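Local coordinates for probable ss-1,3-N-acetylglucosaminyltransferase (Staphylococcus aureus, PDB 6H4F), which probably acts as a glycosyltransferase of family 2, with a GT-A catalytic fold and a TarS-type linker domain, at residues K273-L278 with K317-I322; K150-K155 with N166-A171; K195-Q200 with N242-T247. One frame throughout, in Å; residues are numbered along the deposited sequence.

Contact 1: K273-L278 with K317-I322; sequences KYTTRL and KYVTQI. With FQ8 ([(2~{R},3~{S},4~{S})-2,3,4,5-tetrakis(oxidanyl)pentyl] [(2~{R},3~{R},4~{S})-2,3,4-tris(oxidanyl)-5-[oxidanyl-[(2~{R},3~{S},4~{S})-2,3,4-tris(oxidanyl)-5-phosphonooxy-pentoxy]phosphoryl]oxy-pentyl] hydrogen phosphate), chain M.
Tyr318 presents its carbonyl oxygen to the helix at Lys273 but turns its ring away; Lys317 CG lies over one face of that ring, toward the rim, and the hydroxyl bonds Glu265. The other flat group, the Arg277 guanidinium, points toward FQ8 and meets one phosphate at its edge, the phosphorus in its plane. Arg277 NH1 carries the stronger bond there, 2.8 Å to FQ8 OAP at 162°, while NH2 adds weak ones. Between these groups the segments meet through threonines, which offer a hydroxyl for bonding and a methyl for packing on one short side chain. Thr276 OG1, anti to its carbonyl carbon (chi1 -56°), accepts the backbone N-H of Thr320 N at 3.2 Å and is also bonded to Gly272 O. Its methyl CG2 sits 3.4 Å from Thr320 OG1, the two side chains crossing near a right angle. Thr320 OG1 in turn donates to FQ8 OAO, 2.6 Å away. Lys273 folds back through bends at chi2 and chi3, which brings NZ to 2.9 Å from FQ8 OAA. A water accepts from the same NZ and donates to Tyr318 O and Thr276 OG1. Beside these polar groups Val319 CG2 packs on Thr275 CG2 at 3.9 Å. Together with Tyr170 OH, the ammonium and the Thr320 hydroxyl hold the terminal phosphate, and the positive charge probably favours its anionic form.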
loop_
_atom_site.group_PDB
_atom_site.type_symbol
_atom_site.label_atom_id
_atom_site.label_comp_id
_atom_site.label_asym_id
_atom_site.label_seq_id
_atom_site.Cartn_x
_atom_site.Cartn_y
_atom_site.Cartn_z
ATOM N N LYS A 273 8.688 13.297 19.159
ATOM C CA LYS A 273 8.253 12.319 20.129
ATOM C C LYS A 273 6.735 12.471 20.341
ATOM O O LYS A 273 6.041 11.471 20.428
ATOM C CB LYS A 273 9.026 12.449 21.443
ATOM C CG LYS A 273 8.639 11.434 22.517
ATOM C CD LYS A 273 8.759 9.964 22.132
ATOM C CE LYS A 273 10.202 9.555 21.926
ATOM N NZ LYS A 273 10.300 8.222 21.273
ATOM N N TYR A 274 6.221 13.709 20.409
ATOM C CA TYR A 274 4.779 13.875 20.587
ATOM C C TYR A 274 4.054 13.266 19.377
ATOM O O TYR A 274 3.053 12.583 19.549
ATOM C CB TYR A 274 4.316 15.318 20.856
ATOM C CG TYR A 274 2.850 15.308 21.204
ATOM C CD1 TYR A 274 2.418 14.925 22.464
ATOM C CD2 TYR A 274 1.891 15.494 20.226
ATOM C CE1 TYR A 274 1.072 14.798 22.763
ATOM C CE2 TYR A 274 0.538 15.350 20.504
ATOM C CZ TYR A 274 0.127 14.992 21.772
ATOM O OH TYR A 274 -1.204 14.840 22.032
ATOM N N THR A 275 4.576 13.496 18.166
ATOM C CA THR A 275 3.974 12.966 16.958
ATOM C C THR A 275 3.879 11.438 17.057
ATOM O O THR A 275 2.845 10.849 16.725
ATOM C CB THR A 275 4.746 13.397 15.700
ATOM O OG1 THR A 275 4.726 14.823 15.623
ATOM C CG2 THR A 275 4.157 12.807 14.441
ATOM N N THR A 276 4.952 10.801 17.521
ATOM C CA THR A 276 4.974 9.362 17.682
ATOM C C THR A 276 3.858 8.928 18.643
ATOM O O THR A 276 3.104 7.995 18.331
ATOM C CB THR A 276 6.339 8.866 18.175
ATOM O OG1 THR A 276 7.353 9.310 17.269
ATOM C CG2 THR A 276 6.390 7.355 18.300
ATOM N N ARG A 277 3.750 9.611 19.793
ATOM C CA ARG A 277 2.758 9.276 20.800
ATOM C C ARG A 277 1.345 9.420 20.208
ATOM O O ARG A 277 0.477 8.578 20.440
ATOM C CB ARG A 277 2.912 10.136 22.058
ATOM C CG ARG A 277 1.789 9.937 23.076
ATOM C CD ARG A 277 0.801 11.104 23.200
ATOM N NE ARG A 277 -0.496 10.724 23.747
ATOM C CZ ARG A 277 -0.739 10.475 25.040
ATOM N NH1 ARG A 277 0.248 10.453 25.939
ATOM N NH2 ARG A 277 -1.976 10.246 25.442
ATOM N N LEU A 278 1.145 10.490 19.430
ATOM C CA LEU A 278 -0.124 10.776 18.790
ATOM C C LEU A 278 -0.493 9.646 17.817
ATOM O O LEU A 278 -1.652 9.230 17.761
ATOM C CB LEU A 278 -0.002 12.118 18.075
ATOM C CG LEU A 278 -1.244 12.610 17.339
ATOM C CD1 LEU A 278 -2.404 12.800 18.316
ATOM C CD2 LEU A 278 -0.944 13.923 16.624
ATOM N N LYS A 317 12.292 13.386 11.412
ATOM C CA LYS A 317 13.348 12.393 11.596
ATOM C C LYS A 317 13.379 11.872 13.041
ATOM O O LYS A 317 14.018 10.849 13.313
ATOM C CB LYS A 317 14.724 12.944 11.198
ATOM C CG LYS A 317 15.259 14.084 12.058
ATOM C CD LYS A 317 16.512 14.726 11.463
ATOM C CE LYS A 317 16.888 16.035 12.121
ATOM N NZ LYS A 317 16.100 17.155 11.568
ATOM N N TYR A 318 12.718 12.563 13.972
ATOM C CA TYR A 318 12.667 12.113 15.372
ATOM C C TYR A 318 11.397 11.291 15.653
ATOM O O TYR A 318 11.174 10.886 16.779
ATOM C CB TYR A 318 12.773 13.311 16.301
ATOM C CG TYR A 318 14.074 14.058 16.182
ATOM C CD1 TYR A 318 15.262 13.513 16.632
ATOM C CD2 TYR A 318 14.107 15.320 15.618
ATOM C CE1 TYR A 318 16.466 14.188 16.491
ATOM C CE2 TYR A 318 15.290 16.032 15.511
ATOM C CZ TYR A 318 16.472 15.465 15.948
ATOM O OH TYR A 318 17.624 16.187 15.829
ATOM N N VAL A 319 10.572 11.062 14.628
ATOM C CA VAL A 319 9.433 10.172 14.732
ATOM C C VAL A 319 9.923 8.744 14.527
ATOM O O VAL A 319 10.748 8.507 13.645
ATOM C CB VAL A 319 8.363 10.546 13.693
ATOM C CG1 VAL A 319 7.183 9.596 13.729
ATOM C CG2 VAL A 319 7.898 11.981 13.875
ATOM N N THR A 320 9.416 7.803 15.325
ATOM C CA THR A 320 9.770 6.397 15.153
ATOM C C THR A 320 9.440 5.965 13.721
ATOM O O THR A 320 8.350 6.208 13.238
ATOM C CB THR A 320 9.080 5.523 16.202
ATOM O OG1 THR A 320 9.418 6.060 17.485
ATOM C CG2 THR A 320 9.506 4.080 16.132
ATOM N N GLN A 321 10.380 5.307 13.052
ATOM C CA GLN A 321 10.423 5.301 11.602
ATOM C C GLN A 321 9.420 4.306 10.993
ATOM O O GLN A 321 9.111 4.449 9.814
ATOM C CB GLN A 321 11.851 5.123 11.083
ATOM C CG GLN A 321 12.655 6.426 11.120
ATOM C CD GLN A 321 12.046 7.554 10.303
ATOM O OE1 GLN A 321 11.887 7.463 9.086
ATOM N NE2 GLN A 321 11.707 8.646 10.968
ATOM N N ILE A 322 8.848 3.375 11.768
ATOM C CA ILE A 322 7.721 2.570 11.267
ATOM C C ILE A 322 6.562 3.466 10.823
ATOM O O ILE A 322 5.749 3.026 10.022
ATOM C CB ILE A 322 7.195 1.529 12.280
ATOM C CG1 ILE A 322 6.843 2.151 13.623
ATOM C CG2 ILE A 322 8.167 0.370 12.427
ATOM C CD1 ILE A 322 6.004 1.241 14.491
HETATM O OAN FQ8 M . 10.304 4.328 21.073
HETATM P PBL FQ8 M . 8.745 4.696 20.964
HETATM O OAO FQ8 M . 8.415 4.609 19.400
HETATM O OAA FQ8 M . 8.464 6.037 21.511
HETATM O OAX FQ8 M . 7.947 3.499 21.664
HETATM C CAS FQ8 M . 6.814 3.731 22.499
HETATM C CBE FQ8 M . 6.573 2.485 23.356
HETATM O OAG FQ8 M . 6.445 1.336 22.518
HETATM C CBJ FQ8 M . 5.311 2.654 24.209
HETATM O OAL FQ8 M . 4.299 3.377 23.507
HETATM C CBF FQ8 M . 5.692 3.423 25.465
HETATM O OAH FQ8 M . 6.556 2.599 26.243
HETATM C CAU FQ8 M . 4.434 3.789 26.260
HETATM O OAZ FQ8 M . 3.613 2.637 26.450
HETATM P PBN FQ8 M . 2.804 2.438 27.831
HETATM O OAQ FQ8 M . 3.850 2.809 28.987
HETATM O OAC FQ8 M . 2.301 1.056 27.975
HETATM O OBB FQ8 M . 1.659 3.554 27.881
HETATM C CAW FQ8 M . 0.651 3.590 26.868
HETATM C CBH FQ8 M . -0.075 4.940 26.866
HETATM O OAJ FQ8 M . 0.818 5.979 27.269
HETATM C CBK FQ8 M . -1.274 4.885 27.817
HETATM O OAM FQ8 M . -1.939 3.632 27.667
HETATM C CBG FQ8 M . -2.254 6.016 27.492
HETATM O OAI FQ8 M . -2.650 5.925 26.126
HETATM C CAV FQ8 M . -1.580 7.364 27.734
HETATM O OBA FQ8 M . -2.532 8.295 28.245
HETATM P PBM FQ8 M . -2.041 9.466 29.230
HETATM O OAP FQ8 M . -0.798 10.151 28.474
HETATM O OAB FQ8 M . -1.660 8.929 30.556
HETATM O OAY FQ8 M . -3.203 10.568 29.291
HETATM C CAT FQ8 M . -4.117 10.736 28.206
HETATM C CBD FQ8 M . -5.554 10.769 28.740
HETATM O OAF FQ8 M . -5.592 11.424 30.012
HETATM C CBI FQ8 M . -6.456 11.521 27.754
HETATM O OAK FQ8 M . -5.753 12.637 27.203
HETATM C CBC FQ8 M . -6.904 10.589 26.623
HETATM O OAE FQ8 M . -5.950 9.538 26.442
HETATM C CAR FQ8 M . -8.266 9.988 26.975
HETATM O OAD FQ8 M . -9.009 9.753 25.778
HETATM O O HOH W 1 9.996 9.145 18.612
#

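Contact 2: K150-K155 with N166-A171; sequences KAIFEK and NSIFYA. With FQ8 ([(2~{R},3~{S},4~{S})-2,3,4,5-tetrakis(oxidanyl)pentyl] [(2~{R},3~{R},4~{S})-2,3,4-tris(oxidanyl)-5-[oxidanyl-[(2~{R},3~{S},4~{S})-2,3,4-tris(oxidanyl)-5-phosphonooxy-pentoxy]phosphoryl]oxy-pentyl] hydrogen phosphate), chain M.
Ala151 sets its methyl CB 3.8 Å from Ser167 OG. Lys150 N and Ala151 N both donate to the phosphate oxygen FQ8 OAQ, each at 2.8 Å and nearly straight, at 165° and 173°. Ile152 carries the apolar part, and its branching suits it to several neighbours at once. With CG1 anti to the backbone N, one branch passes close to Asn166 O, 3.2 Å from CG1, and ends with CD1 between Ile168 CG1 (4.1 Å) and Ala171 CB (4.0 Å); the other, CG2, lies over the centre of the Phe153 ring. Its carbonyl is linked by a water to Asn166 ND2, while Asn166 OD1 bonds Asp162 N. Further on, the extended chain of Lys155 passes Asn166 with CD 3.8 Å from ND2, and its NZ reaches Asp165 O. On the facing segment Tyr170 takes FQ8 OAL over one ring face and donates from OH to OAA. Two backbone N-H groups and a phenol thus hold oxygens of two phosphates.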
loop_
_atom_site.group_PDB
_atom_site.type_symbol
_atom_site.label_atom_id
_atom_site.label_comp_id
_atom_site.label_asym_id
_atom_site.label_seq_id
_atom_site.Cartn_x
_atom_site.Cartn_y
_atom_site.Cartn_z
ATOM N N LYS A 150 3.049 2.458 31.679
ATOM C CA LYS A 150 3.920 1.443 32.285
ATOM C C LYS A 150 5.400 1.788 32.071
ATOM O O LYS A 150 6.185 1.714 33.029
ATOM C CB LYS A 150 3.588 0.057 31.722
ATOM C CG LYS A 150 2.235 -0.514 32.141
ATOM C CD LYS A 150 1.854 -1.765 31.341
ATOM C CE LYS A 150 0.528 -2.364 31.751
ATOM N N ALA A 151 5.794 2.160 30.844
ATOM C CA ALA A 151 7.222 2.325 30.518
ATOM C C ALA A 151 7.866 3.381 31.419
ATOM O O ALA A 151 8.997 3.227 31.812
ATOM C CB ALA A 151 7.422 2.668 29.053
ATOM N N ILE A 152 7.129 4.448 31.744
ATOM C CA ILE A 152 7.668 5.527 32.590
ATOM C C ILE A 152 8.167 4.979 33.951
ATOM O O ILE A 152 9.060 5.575 34.549
ATOM C CB ILE A 152 6.646 6.661 32.777
ATOM C CG1 ILE A 152 7.221 7.785 33.636
ATOM C CG2 ILE A 152 5.320 6.139 33.354
ATOM C CD1 ILE A 152 6.460 9.065 33.523
ATOM N N PHE A 153 7.599 3.862 34.429
ATOM C CA PHE A 153 7.914 3.344 35.776
ATOM C C PHE A 153 8.916 2.176 35.752
ATOM O O PHE A 153 9.257 1.670 36.814
ATOM C CB PHE A 153 6.630 2.908 36.479
ATOM C CG PHE A 153 5.599 4.003 36.517
ATOM C CD1 PHE A 153 5.880 5.227 37.105
ATOM C CD2 PHE A 153 4.357 3.820 35.921
ATOM C CE1 PHE A 153 4.940 6.243 37.111
ATOM C CE2 PHE A 153 3.410 4.834 35.930
ATOM C CZ PHE A 153 3.703 6.042 36.525
ATOM N N GLU A 154 9.425 1.801 34.568
ATOM C CA GLU A 154 10.211 0.569 34.419
ATOM C C GLU A 154 11.662 0.745 34.886
ATOM O O GLU A 154 12.373 -0.244 34.991
ATOM C CB GLU A 154 10.148 0.051 32.980
ATOM C CG GLU A 154 8.982 -0.911 32.740
ATOM C CD GLU A 154 8.595 -1.144 31.289
ATOM O OE1 GLU A 154 7.413 -1.502 31.040
ATOM O OE2 GLU A 154 9.477 -0.965 30.404
ATOM N N LYS A 155 12.105 1.976 35.190
ATOM C CA LYS A 155 13.498 2.207 35.632
ATOM C C LYS A 155 13.567 2.474 37.141
ATOM O O LYS A 155 14.579 2.915 37.631
ATOM C CB LYS A 155 14.106 3.365 34.839
ATOM C CG LYS A 155 14.353 3.030 33.374
ATOM C CD LYS A 155 14.906 4.143 32.540
ATOM C CE LYS A 155 14.848 3.777 31.064
ATOM N NZ LYS A 155 15.616 4.706 30.212
ATOM N N ASN A 166 12.575 8.931 29.845
ATOM C CA ASN A 166 11.690 8.358 30.869
ATOM C C ASN A 166 10.229 8.327 30.395
ATOM O O ASN A 166 9.338 8.181 31.209
ATOM C CB ASN A 166 11.853 9.099 32.195
ATOM C CG ASN A 166 13.235 8.924 32.778
ATOM O OD1 ASN A 166 13.992 9.885 32.864
ATOM N ND2 ASN A 166 13.579 7.693 33.143
ATOM N N SER A 167 9.996 8.462 29.078
ATOM C CA SER A 167 8.690 8.195 28.461
ATOM C C SER A 167 7.586 9.110 29.003
ATOM O O SER A 167 6.429 8.685 29.059
ATOM C CB SER A 167 8.277 6.748 28.641
ATOM O OG SER A 167 9.282 5.885 28.161
ATOM N N ILE A 168 7.908 10.368 29.311
ATOM C CA ILE A 168 6.943 11.226 29.979
ATOM C C ILE A 168 5.815 11.631 29.023
ATOM O O ILE A 168 4.686 11.812 29.475
ATOM C CB ILE A 168 7.621 12.434 30.649
ATOM C CG1 ILE A 168 8.682 11.969 31.653
ATOM C CG2 ILE A 168 6.578 13.329 31.316
ATOM C CD1 ILE A 168 9.347 13.092 32.408
ATOM N N PHE A 169 6.092 11.727 27.715
ATOM C CA PHE A 169 5.049 12.074 26.736
ATOM C C PHE A 169 4.045 10.920 26.573
ATOM O O PHE A 169 3.004 11.100 25.953
ATOM C CB PHE A 169 5.660 12.511 25.400
ATOM C CG PHE A 169 6.070 13.962 25.310
ATOM C CD1 PHE A 169 6.026 14.794 26.410
ATOM C CD2 PHE A 169 6.577 14.483 24.128
ATOM C CE1 PHE A 169 6.393 16.129 26.315
ATOM C CE2 PHE A 169 6.938 15.814 24.028
ATOM C CZ PHE A 169 6.828 16.641 25.115
ATOM N N TYR A 170 4.324 9.758 27.175
ATOM C CA TYR A 170 3.371 8.671 27.210
ATOM C C TYR A 170 2.598 8.627 28.548
ATOM O O TYR A 170 1.826 7.689 28.790
ATOM C CB TYR A 170 4.071 7.347 26.942
ATOM C CG TYR A 170 4.589 7.218 25.530
ATOM C CD1 TYR A 170 3.729 6.951 24.502
ATOM C CD2 TYR A 170 5.938 7.340 25.226
ATOM C CE1 TYR A 170 4.168 6.807 23.195
ATOM C CE2 TYR A 170 6.406 7.215 23.931
ATOM C CZ TYR A 170 5.517 6.943 22.906
ATOM O OH TYR A 170 5.945 6.794 21.613
ATOM N N ALA A 171 2.753 9.643 29.402
ATOM C CA ALA A 171 2.028 9.685 30.691
ATOM C C ALA A 171 1.638 11.135 30.993
ATOM O O ALA A 171 2.203 11.764 31.908
ATOM C CB ALA A 171 2.893 9.120 31.784
HETATM O OAN FQ8 M . 10.304 4.328 21.073
HETATM P PBL FQ8 M . 8.745 4.696 20.964
HETATM O OAO FQ8 M . 8.415 4.609 19.400
HETATM O OAA FQ8 M . 8.464 6.037 21.511
HETATM O OAX FQ8 M . 7.947 3.499 21.664
HETATM C CAS FQ8 M . 6.814 3.731 22.499
HETATM C CBE FQ8 M . 6.573 2.485 23.356
HETATM O OAG FQ8 M . 6.445 1.336 22.518
HETATM C CBJ FQ8 M . 5.311 2.654 24.209
HETATM O OAL FQ8 M . 4.299 3.377 23.507
HETATM C CBF FQ8 M . 5.692 3.423 25.465
HETATM O OAH FQ8 M . 6.556 2.599 26.243
HETATM C CAU FQ8 M . 4.434 3.789 26.260
HETATM O OAZ FQ8 M . 3.613 2.637 26.450
HETATM P PBN FQ8 M . 2.804 2.438 27.831
HETATM O OAQ FQ8 M . 3.850 2.809 28.987
HETATM O OAC FQ8 M . 2.301 1.056 27.975
HETATM O OBB FQ8 M . 1.659 3.554 27.881
HETATM C CAW FQ8 M . 0.651 3.590 26.868
HETATM C CBH FQ8 M . -0.075 4.940 26.866
HETATM O OAJ FQ8 M . 0.818 5.979 27.269
HETATM C CBK FQ8 M . -1.274 4.885 27.817
HETATM O OAM FQ8 M . -1.939 3.632 27.667
HETATM C CBG FQ8 M . -2.254 6.016 27.492
HETATM O OAI FQ8 M . -2.650 5.925 26.126
HETATM C CAV FQ8 M . -1.580 7.364 27.734
HETATM O OBA FQ8 M . -2.532 8.295 28.245
HETATM P PBM FQ8 M . -2.041 9.466 29.230
HETATM O OAP FQ8 M . -0.798 10.151 28.474
HETATM O OAB FQ8 M . -1.660 8.929 30.556
HETATM O OAY FQ8 M . -3.203 10.568 29.291
HETATM C CAT FQ8 M . -4.117 10.736 28.206
HETATM C CBD FQ8 M . -5.554 10.769 28.740
HETATM O OAF FQ8 M . -5.592 11.424 30.012
HETATM C CBI FQ8 M . -6.456 11.521 27.754
HETATM O OAK FQ8 M . -5.753 12.637 27.203
HETATM C CBC FQ8 M . -6.904 10.589 26.623
HETATM O OAE FQ8 M . -5.950 9.538 26.442
HETATM C CAR FQ8 M . -8.266 9.988 26.975
HETATM O OAD FQ8 M . -9.009 9.753 25.778
HETATM O O HOH W 2 11.619 5.695 33.078
#

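Contact 3: K195-Q200 with N242-T247; sequences KTAEDQ and NQYFAT. With FQ8 ([(2~{R},3~{S},4~{S})-2,3,4,5-tetrakis(oxidanyl)pentyl] [(2~{R},3~{R},4~{S})-2,3,4-tris(oxidanyl)-5-[oxidanyl-[(2~{R},3~{S},4~{S})-2,3,4-tris(oxidanyl)-5-phosphonooxy-pentoxy]phosphoryl]oxy-pentyl] hydrogen phosphate), chain M.
Tyr244 leads the second segment into the contact, its ring carried by CG anti to the backbone N (chi1 169°). CD1 meets the methyl CG2 of Thr196 at 3.9 Å and CE1 meets Ala197 CB at 4.1 Å, both obliquely to the ring, while the hydroxyl bonds Gln283 N weakly. The opposite flank of the ring is taken by Phe245, whose face lies under Tyr244 CD2. A turn on, Thr247 uses both branches. Its methyl CG2 presses on Ala197, 3.6 Å from O and 3.9 Å from CB. Ala197 is the N-cap residue, with a left-handed backbone (phi 79°) uncommon for alanine; its short side chain fits because Thr247 CG2 and Tyr244 CE1 lie so close. Thr247 OG1 lies 3.4 Å from Glu198 OE1, and Ser194 serves both, by its hydroxyl to Thr247 and its N to Glu198. Just beyond, Asp199 OD1 accepts from FQ8 OAK at 3.0 Å, and Gln200 NE2 donates to OAK at 3.1 Å. The start of helix 198-207 is thus held against helix 242-256. Glu198 and Asp199 also touch helix 91-100, whereas Tyr244 rests on Leu278 of helix 264-281 and Phe245 stacks with Phe304 and meets Trp300 edge to face in helix 294-308.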
loop_
_atom_site.group_PDB
_atom_site.type_symbol
_atom_site.label_atom_id
_atom_site.label_comp_id
_atom_site.label_asym_id
_atom_site.label_seq_id
_atom_site.Cartn_x
_atom_site.Cartn_y
_atom_site.Cartn_z
ATOM N N LYS A 195 -13.358 18.582 24.417
ATOM C CA LYS A 195 -13.777 17.685 25.494
ATOM C C LYS A 195 -12.650 16.688 25.782
ATOM O O LYS A 195 -12.710 15.956 26.767
ATOM C CB LYS A 195 -15.076 16.960 25.114
ATOM N N THR A 196 -11.603 16.721 24.954
ATOM C CA THR A 196 -10.571 15.705 24.939
ATOM C C THR A 196 -9.188 16.378 24.799
ATOM O O THR A 196 -9.027 17.399 24.115
ATOM C CB THR A 196 -10.935 14.682 23.851
ATOM O OG1 THR A 196 -9.798 13.851 23.628
ATOM C CG2 THR A 196 -11.373 15.318 22.548
ATOM N N ALA A 197 -8.211 15.813 25.517
ATOM C CA ALA A 197 -6.765 16.127 25.392
ATOM C C ALA A 197 -6.395 17.432 26.112
ATOM O O ALA A 197 -5.246 17.852 26.037
ATOM C CB ALA A 197 -6.341 16.174 23.937
ATOM N N GLU A 198 -7.327 18.060 26.835
ATOM C CA GLU A 198 -7.055 19.318 27.532
ATOM C C GLU A 198 -6.130 19.051 28.724
ATOM O O GLU A 198 -5.373 19.935 29.138
ATOM C CB GLU A 198 -8.341 19.999 27.998
ATOM C CG GLU A 198 -9.255 20.455 26.873
ATOM C CD GLU A 198 -8.785 21.632 26.026
ATOM O OE1 GLU A 198 -9.583 22.101 25.185
ATOM O OE2 GLU A 198 -7.633 22.091 26.199
ATOM N N ASP A 199 -6.188 17.835 29.259
ATOM C CA ASP A 199 -5.308 17.422 30.329
ATOM C C ASP A 199 -3.882 17.273 29.779
ATOM O O ASP A 199 -2.938 17.715 30.419
ATOM C CB ASP A 199 -5.832 16.157 31.011
ATOM C CG ASP A 199 -5.956 14.951 30.095
ATOM O OD1 ASP A 199 -6.183 15.146 28.865
ATOM O OD2 ASP A 199 -5.814 13.819 30.617
ATOM N N GLN A 200 -3.730 16.676 28.591
ATOM C CA GLN A 200 -2.417 16.578 27.951
ATOM C C GLN A 200 -1.821 17.981 27.774
ATOM O O GLN A 200 -0.635 18.204 28.048
ATOM C CB GLN A 200 -2.477 15.912 26.580
ATOM C CG GLN A 200 -2.828 14.435 26.602
ATOM C CD GLN A 200 -2.823 13.877 25.196
ATOM O OE1 GLN A 200 -1.852 14.009 24.447
ATOM N NE2 GLN A 200 -3.948 13.295 24.797
ATOM N N ASN A 242 -12.379 19.270 14.705
ATOM C CA ASN A 242 -12.049 20.690 14.651
ATOM C C ASN A 242 -11.463 21.126 16.008
ATOM O O ASN A 242 -10.421 21.785 16.070
ATOM C CB ASN A 242 -13.257 21.574 14.309
ATOM C CG ASN A 242 -13.657 21.693 12.847
ATOM O OD1 ASN A 242 -13.228 20.955 11.976
ATOM N ND2 ASN A 242 -14.577 22.603 12.586
ATOM N N GLN A 243 -12.116 20.740 17.105
ATOM C CA GLN A 243 -11.725 21.190 18.432
ATOM C C GLN A 243 -10.543 20.351 18.931
ATOM O O GLN A 243 -9.626 20.892 19.523
ATOM C CB GLN A 243 -12.928 21.161 19.380
ATOM C CG GLN A 243 -13.956 22.254 19.064
ATOM C CD GLN A 243 -15.386 21.924 19.441
ATOM O OE1 GLN A 243 -15.783 20.761 19.433
ATOM N NE2 GLN A 243 -16.206 22.948 19.649
ATOM N N TYR A 244 -10.579 19.042 18.683
ATOM C CA TYR A 244 -9.528 18.145 19.118
ATOM C C TYR A 244 -8.179 18.585 18.505
ATOM O O TYR A 244 -7.196 18.709 19.199
ATOM C CB TYR A 244 -9.866 16.698 18.752
ATOM C CG TYR A 244 -8.735 15.710 18.928
ATOM C CD1 TYR A 244 -8.242 15.394 20.187
ATOM C CD2 TYR A 244 -8.136 15.096 17.835
ATOM C CE1 TYR A 244 -7.221 14.467 20.347
ATOM C CE2 TYR A 244 -7.111 14.189 17.985
ATOM C CZ TYR A 244 -6.659 13.855 19.240
ATOM O OH TYR A 244 -5.661 12.937 19.391
ATOM N N PHE A 245 -8.148 18.825 17.195
ATOM C CA PHE A 245 -6.912 19.156 16.510
ATOM C C PHE A 245 -6.470 20.584 16.843
ATOM O O PHE A 245 -5.287 20.877 16.758
ATOM C CB PHE A 245 -7.004 18.860 15.010
ATOM C CG PHE A 245 -6.865 17.394 14.718
ATOM C CD1 PHE A 245 -5.693 16.734 15.001
ATOM C CD2 PHE A 245 -7.925 16.665 14.213
ATOM C CE1 PHE A 245 -5.565 15.372 14.768
ATOM C CE2 PHE A 245 -7.796 15.301 13.971
ATOM C CZ PHE A 245 -6.624 14.657 14.255
ATOM N N ALA A 246 -7.389 21.444 17.269
ATOM C CA ALA A 246 -7.013 22.767 17.795
ATOM C C ALA A 246 -6.236 22.598 19.105
ATOM O O ALA A 246 -5.295 23.325 19.360
ATOM C CB ALA A 246 -8.226 23.646 17.994
ATOM N N THR A 247 -6.628 21.621 19.916
ATOM C CA THR A 247 -5.914 21.314 21.146
ATOM C C THR A 247 -4.529 20.737 20.821
ATOM O O THR A 247 -3.544 21.130 21.424
ATOM C CB THR A 247 -6.745 20.383 22.036
ATOM O OG1 THR A 247 -7.946 21.077 22.334
ATOM C CG2 THR A 247 -6.045 20.010 23.314
HETATM O OAN FQ8 M . 10.304 4.328 21.073
HETATM P PBL FQ8 M . 8.745 4.696 20.964
HETATM O OAO FQ8 M . 8.415 4.609 19.400
HETATM O OAA FQ8 M . 8.464 6.037 21.511
HETATM O OAX FQ8 M . 7.947 3.499 21.664
HETATM C CAS FQ8 M . 6.814 3.731 22.499
HETATM C CBE FQ8 M . 6.573 2.485 23.356
HETATM O OAG FQ8 M . 6.445 1.336 22.518
HETATM C CBJ FQ8 M . 5.311 2.654 24.209
HETATM O OAL FQ8 M . 4.299 3.377 23.507
HETATM C CBF FQ8 M . 5.692 3.423 25.465
HETATM O OAH FQ8 M . 6.556 2.599 26.243
HETATM C CAU FQ8 M . 4.434 3.789 26.260
HETATM O OAZ FQ8 M . 3.613 2.637 26.450
HETATM P PBN FQ8 M . 2.804 2.438 27.831
HETATM O OAQ FQ8 M . 3.850 2.809 28.987
HETATM O OAC FQ8 M . 2.301 1.056 27.975
HETATM O OBB FQ8 M . 1.659 3.554 27.881
HETATM C CAW FQ8 M . 0.651 3.590 26.868
HETATM C CBH FQ8 M . -0.075 4.940 26.866
HETATM O OAJ FQ8 M . 0.818 5.979 27.269
HETATM C CBK FQ8 M . -1.274 4.885 27.817
HETATM O OAM FQ8 M . -1.939 3.632 27.667
HETATM C CBG FQ8 M . -2.254 6.016 27.492
HETATM O OAI FQ8 M . -2.650 5.925 26.126
HETATM C CAV FQ8 M . -1.580 7.364 27.734
HETATM O OBA FQ8 M . -2.532 8.295 28.245
HETATM P PBM FQ8 M . -2.041 9.466 29.230
HETATM O OAP FQ8 M . -0.798 10.151 28.474
HETATM O OAB FQ8 M . -1.660 8.929 30.556
HETATM O OAY FQ8 M . -3.203 10.568 29.291
HETATM C CAT FQ8 M . -4.117 10.736 28.206
HETATM C CBD FQ8 M . -5.554 10.769 28.740
HETATM O OAF FQ8 M . -5.592 11.424 30.012
HETATM C CBI FQ8 M . -6.456 11.521 27.754
HETATM O OAK FQ8 M . -5.753 12.637 27.203
HETATM C CBC FQ8 M . -6.904 10.589 26.623
HETATM O OAE FQ8 M . -5.950 9.538 26.442
HETATM C CAR FQ8 M . -8.266 9.988 26.975
HETATM O OAD FQ8 M . -9.009 9.753 25.778
#

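From the N terminus, contact 2 closes first, a short loop of ten residues between strands 134-142 and 177-179. Contact 3 follows, spanning 41 residues that include strands 213-216 and 222-225, and joins the start of helix 198-207 to helix 242-256. Contact 1 closes last, over 38 residues that hold helix 294-308, inside the linker domain. The three run in series, neither nested nor crossed. Helix 264-281 of contact 1 nevertheless touches both others: Arg277 NH1 lies 2.8 Å from Phe169 O of contact 2, and Tyr274 OH 2.6 Å from Gln200 OE1 of contact 3. Contacts 2 and 3 stay about 6 Å apart at nearest atoms, and FQ8 bridges all three.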